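Local coordinates for minor fimbrium subunit Mfa5 (Porphyromonas gingivalis ATCC 33277, PDB 6TO1), which forms an accessory subunit of the minor fimbriae, surface pili that mediate biofilm formation and adhesion to host cells and other oral bacteria, at residues Gly531-Leu539 and Ala560-Phe569. Residues are numbered along the deposited sequence; the frame is centred on the assembly and turned at random.
Sequences GVIKRHYVL and AHVLQSQDFF. With PO4 (phosphate ion), chain E.
Arg-535 and Asp-567 face each other as a hydrogen-bonded pair of an antiparallel beta ladder. The strand Gly-531 to Leu-539 pairs with 565-568 and, past a corner at Gln-564, with a weakly bonded piece at 562-563. The ladder belongs to a mixed sheet in the last modelled domain, far from the metal sites. Arg-535 N gives a nearly straight bond to Asp-567 O at 2.8 Å. Their side chains add a salt bridge, with Arg-535 NE 2.8 Å from OD1 of Asp-567 on its syn side. The donor sits 30° out of the carboxylate plane. A bend at chi3 (-76°) turns the guanidinium so that CB of Phe-569 lies over one face. Farther along, the Gln-564 amide is tilted 65° to the Tyr-537 ring and sets NE2 over the ring centre, 3.3 Å above its plane. At the corner, water 2 bridges Tyr-537 N and Gln-564 O. On the 562-563 side, Leu-563 N donates to Tyr-537 O at 2.8 Å. Outside the pair, Pro-597 O takes Arg-535 NH1, and Asn-600 OD1 takes Gln-564 NE2. Strand 634-643 runs parallel along the other side of 531-539. At the far end His-561 ND1 donates to O4 of a phosphate, probably from the crystallisation liquor, at 2.7 Å, in the ring plane.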
loop_
_atom_site.group_PDB
_atom_site.type_symbol
_atom_site.label_atom_id
_atom_site.label_comp_id
_atom_site.label_asym_id
_atom_site.label_seq_id
_atom_site.Cartn_x
_atom_site.Cartn_y
_atom_site.Cartn_z
ATOM N N GLY A 531 -4.127 2.318 -45.133
ATOM C CA GLY A 531 -4.220 1.071 -45.850
ATOM C C GLY A 531 -3.239 1.026 -47.011
ATOM O O GLY A 531 -2.386 1.908 -47.170
ATOM N N VAL A 532 -3.343 -0.056 -47.782
ATOM C CA VAL A 532 -2.511 -0.248 -48.962
ATOM C C VAL A 532 -3.359 -0.776 -50.104
ATOM O O VAL A 532 -4.424 -1.358 -49.906
ATOM C CB VAL A 532 -1.344 -1.217 -48.717
ATOM C CG1 VAL A 532 -0.421 -0.697 -47.640
ATOM C CG2 VAL A 532 -1.853 -2.616 -48.369
ATOM N N ILE A 533 -2.858 -0.576 -51.326
ATOM C CA ILE A 533 -3.431 -1.188 -52.516
ATOM C C ILE A 533 -2.292 -1.843 -53.270
ATOM O O ILE A 533 -1.344 -1.165 -53.682
ATOM C CB ILE A 533 -4.188 -0.172 -53.390
ATOM C CG1 ILE A 533 -5.465 0.231 -52.656
ATOM C CG2 ILE A 533 -4.523 -0.766 -54.772
ATOM C CD1 ILE A 533 -6.247 1.406 -53.248
ATOM N N LYS A 534 -2.340 -3.162 -53.363
ATOM C CA LYS A 534 -1.339 -3.932 -54.062
ATOM C C LYS A 534 -1.826 -4.143 -55.495
ATOM O O LYS A 534 -3.018 -4.375 -55.721
ATOM C CB LYS A 534 -1.126 -5.275 -53.387
ATOM C CG LYS A 534 -0.638 -5.158 -51.955
ATOM C CD LYS A 534 -0.240 -6.512 -51.418
ATOM C CE LYS A 534 -1.166 -6.982 -50.300
ATOM N NZ LYS A 534 -0.583 -8.186 -49.604
ATOM N N ARG A 535 -0.904 -4.030 -56.446
ATOM C CA ARG A 535 -1.169 -4.318 -57.854
ATOM C C ARG A 535 -0.411 -5.579 -58.238
ATOM O O ARG A 535 0.800 -5.679 -58.004
ATOM C CB ARG A 535 -0.744 -3.128 -58.715
ATOM C CG ARG A 535 -1.545 -1.876 -58.394
ATOM C CD ARG A 535 -1.227 -0.735 -59.372
ATOM N NE ARG A 535 0.061 -0.123 -59.058
ATOM C CZ ARG A 535 0.455 1.066 -59.493
ATOM N NH1 ARG A 535 -0.323 1.777 -60.304
ATOM N NH2 ARG A 535 1.627 1.548 -59.113
ATOM N N HIS A 536 -1.131 -6.560 -58.774
ATOM C CA HIS A 536 -0.553 -7.823 -59.195
ATOM C C HIS A 536 -0.676 -7.937 -60.714
ATOM O O HIS A 536 -1.618 -7.409 -61.307
ATOM C CB HIS A 536 -1.262 -9.013 -58.561
ATOM C CG HIS A 536 -1.417 -8.911 -57.075
ATOM N ND1 HIS A 536 -0.526 -9.490 -56.194
ATOM C CD2 HIS A 536 -2.370 -8.315 -56.318
ATOM C CE1 HIS A 536 -0.926 -9.256 -54.952
ATOM N NE2 HIS A 536 -2.034 -8.531 -54.999
ATOM N N TYR A 537 0.277 -8.634 -61.321
ATOM C CA TYR A 537 0.410 -8.726 -62.778
ATOM C C TYR A 537 0.510 -10.200 -63.146
ATOM O O TYR A 537 1.561 -10.827 -62.978
ATOM C CB TYR A 537 1.626 -7.932 -63.237
ATOM C CG TYR A 537 1.586 -6.494 -62.763
ATOM C CD1 TYR A 537 0.935 -5.528 -63.498
ATOM C CD2 TYR A 537 2.141 -6.115 -61.516
ATOM C CE1 TYR A 537 0.848 -4.248 -63.072
ATOM C CE2 TYR A 537 2.080 -4.808 -61.090
ATOM C CZ TYR A 537 1.430 -3.876 -61.870
ATOM O OH TYR A 537 1.313 -2.558 -61.494
ATOM N N VAL A 538 -0.596 -10.757 -63.637
ATOM C CA VAL A 538 -0.728 -12.199 -63.758
ATOM C C VAL A 538 -1.139 -12.625 -65.162
ATOM O O VAL A 538 -1.695 -11.857 -65.946
ATOM C CB VAL A 538 -1.742 -12.756 -62.719
ATOM C CG1 VAL A 538 -1.248 -12.456 -61.280
ATOM C CG2 VAL A 538 -3.116 -12.190 -62.943
ATOM N N LEU A 539 -0.943 -13.909 -65.418
ATOM C CA LEU A 539 -1.056 -14.513 -66.733
ATOM C C LEU A 539 -2.421 -15.155 -66.922
ATOM O O LEU A 539 -2.903 -15.873 -66.042
ATOM C CB LEU A 539 0.046 -15.562 -66.901
ATOM C CG LEU A 539 0.117 -16.357 -68.215
ATOM C CD1 LEU A 539 0.413 -15.360 -69.325
ATOM C CD2 LEU A 539 1.151 -17.460 -68.189
ATOM N N ALA A 560 -2.775 -17.399 -60.445
ATOM C CA ALA A 560 -2.165 -17.434 -61.761
ATOM C C ALA A 560 -0.696 -17.045 -61.688
ATOM O O ALA A 560 -0.231 -16.401 -60.742
ATOM C CB ALA A 560 -2.906 -16.500 -62.725
ATOM N N HIS A 561 0.024 -17.428 -62.734
ATOM C CA HIS A 561 1.430 -17.114 -62.853
ATOM C C HIS A 561 1.676 -15.617 -62.767
ATOM O O HIS A 561 1.011 -14.820 -63.441
ATOM C CB HIS A 561 1.952 -17.650 -64.177
ATOM C CG HIS A 561 3.395 -17.345 -64.423
ATOM N ND1 HIS A 561 4.406 -17.829 -63.618
ATOM C CD2 HIS A 561 3.998 -16.595 -65.378
ATOM C CE1 HIS A 561 5.571 -17.409 -64.082
ATOM N NE2 HIS A 561 5.351 -16.661 -65.153
ATOM N N VAL A 562 2.650 -15.246 -61.943
ATOM C CA VAL A 562 3.043 -13.854 -61.756
ATOM C C VAL A 562 4.075 -13.480 -62.815
ATOM O O VAL A 562 5.130 -14.117 -62.918
ATOM C CB VAL A 562 3.599 -13.618 -60.340
ATOM C CG1 VAL A 562 4.094 -12.197 -60.219
ATOM C CG2 VAL A 562 2.539 -13.906 -59.326
ATOM N N LEU A 563 3.783 -12.421 -63.584
ATOM C CA LEU A 563 4.644 -12.006 -64.689
ATOM C C LEU A 563 5.601 -10.882 -64.333
ATOM O O LEU A 563 6.611 -10.699 -65.020
ATOM C CB LEU A 563 3.790 -11.529 -65.874
ATOM C CG LEU A 563 2.957 -12.609 -66.552
ATOM C CD1 LEU A 563 1.838 -11.993 -67.400
ATOM C CD2 LEU A 563 3.879 -13.475 -67.399
ATOM N N GLN A 564 5.283 -10.112 -63.307
ATOM C CA GLN A 564 5.981 -8.889 -62.963
ATOM C C GLN A 564 5.784 -8.686 -61.466
ATOM O O GLN A 564 4.704 -8.972 -60.941
ATOM C CB GLN A 564 5.410 -7.736 -63.766
ATOM C CG GLN A 564 5.909 -6.393 -63.403
ATOM C CD GLN A 564 5.411 -5.365 -64.381
ATOM O OE1 GLN A 564 5.994 -5.173 -65.440
ATOM N NE2 GLN A 564 4.326 -4.703 -64.040
ATOM N N SER A 565 6.816 -8.186 -60.785
ATOM C CA SER A 565 6.732 -8.033 -59.335
ATOM C C SER A 565 5.523 -7.206 -58.920
ATOM O O SER A 565 5.225 -6.152 -59.495
ATOM C CB SER A 565 8.003 -7.364 -58.803
ATOM O OG SER A 565 9.138 -8.171 -59.040
ATOM N N GLN A 566 4.828 -7.678 -57.890
ATOM C CA GLN A 566 3.768 -6.882 -57.295
ATOM C C GLN A 566 4.322 -5.527 -56.874
ATOM O O GLN A 566 5.492 -5.403 -56.508
ATOM C CB GLN A 566 3.171 -7.643 -56.110
ATOM C CG GLN A 566 2.164 -6.873 -55.314
ATOM C CD GLN A 566 2.689 -6.525 -53.934
ATOM O OE1 GLN A 566 3.090 -7.398 -53.164
ATOM N NE2 GLN A 566 2.691 -5.242 -53.617
ATOM N N ASP A 567 3.500 -4.486 -57.000
ATOM C CA ASP A 567 3.885 -3.163 -56.525
ATOM C C ASP A 567 2.696 -2.536 -55.804
ATOM O O ASP A 567 1.604 -3.106 -55.746
ATOM C CB ASP A 567 4.413 -2.256 -57.654
ATOM C CG ASP A 567 3.381 -1.959 -58.752
ATOM O OD1 ASP A 567 2.178 -1.904 -58.483
ATOM O OD2 ASP A 567 3.792 -1.744 -59.905
ATOM N N PHE A 568 2.912 -1.353 -55.245
ATOM C CA PHE A 568 1.884 -0.643 -54.513
ATOM C C PHE A 568 1.435 0.583 -55.282
ATOM O O PHE A 568 2.212 1.185 -56.032
ATOM C CB PHE A 568 2.385 -0.211 -53.133
ATOM C CG PHE A 568 2.612 -1.348 -52.210
ATOM C CD1 PHE A 568 3.856 -1.934 -52.112
ATOM C CD2 PHE A 568 1.573 -1.861 -51.443
ATOM C CE1 PHE A 568 4.082 -2.996 -51.263
ATOM C CE2 PHE A 568 1.804 -2.936 -50.586
ATOM C CZ PHE A 568 3.064 -3.498 -50.498
ATOM N N PHE A 569 0.178 0.948 -55.058
ATOM C CA PHE A 569 -0.461 2.111 -55.647
ATOM C C PHE A 569 -0.600 3.199 -54.599
ATOM O O PHE A 569 -1.075 2.937 -53.489
ATOM C CB PHE A 569 -1.849 1.758 -56.195
ATOM C CG PHE A 569 -2.732 2.958 -56.470
ATOM C CD1 PHE A 569 -2.632 3.659 -57.664
ATOM C CD2 PHE A 569 -3.676 3.371 -55.539
ATOM C CE1 PHE A 569 -3.446 4.758 -57.918
ATOM C CE2 PHE A 569 -4.483 4.472 -55.777
ATOM C CZ PHE A 569 -4.377 5.163 -56.977
HETATM P P PO4 E . 3.358 -20.747 -61.845
HETATM O O1 PO4 E . 1.903 -20.357 -61.785
HETATM O O2 PO4 E . 3.704 -21.310 -63.205
HETATM O O3 PO4 E . 3.583 -21.789 -60.777
HETATM O O4 PO4 E . 4.244 -19.552 -61.545
HETATM O O HOH W 1 -0.622 1.133 -51.404
HETATM O O HOH W 2 2.332 -9.210 -59.434
#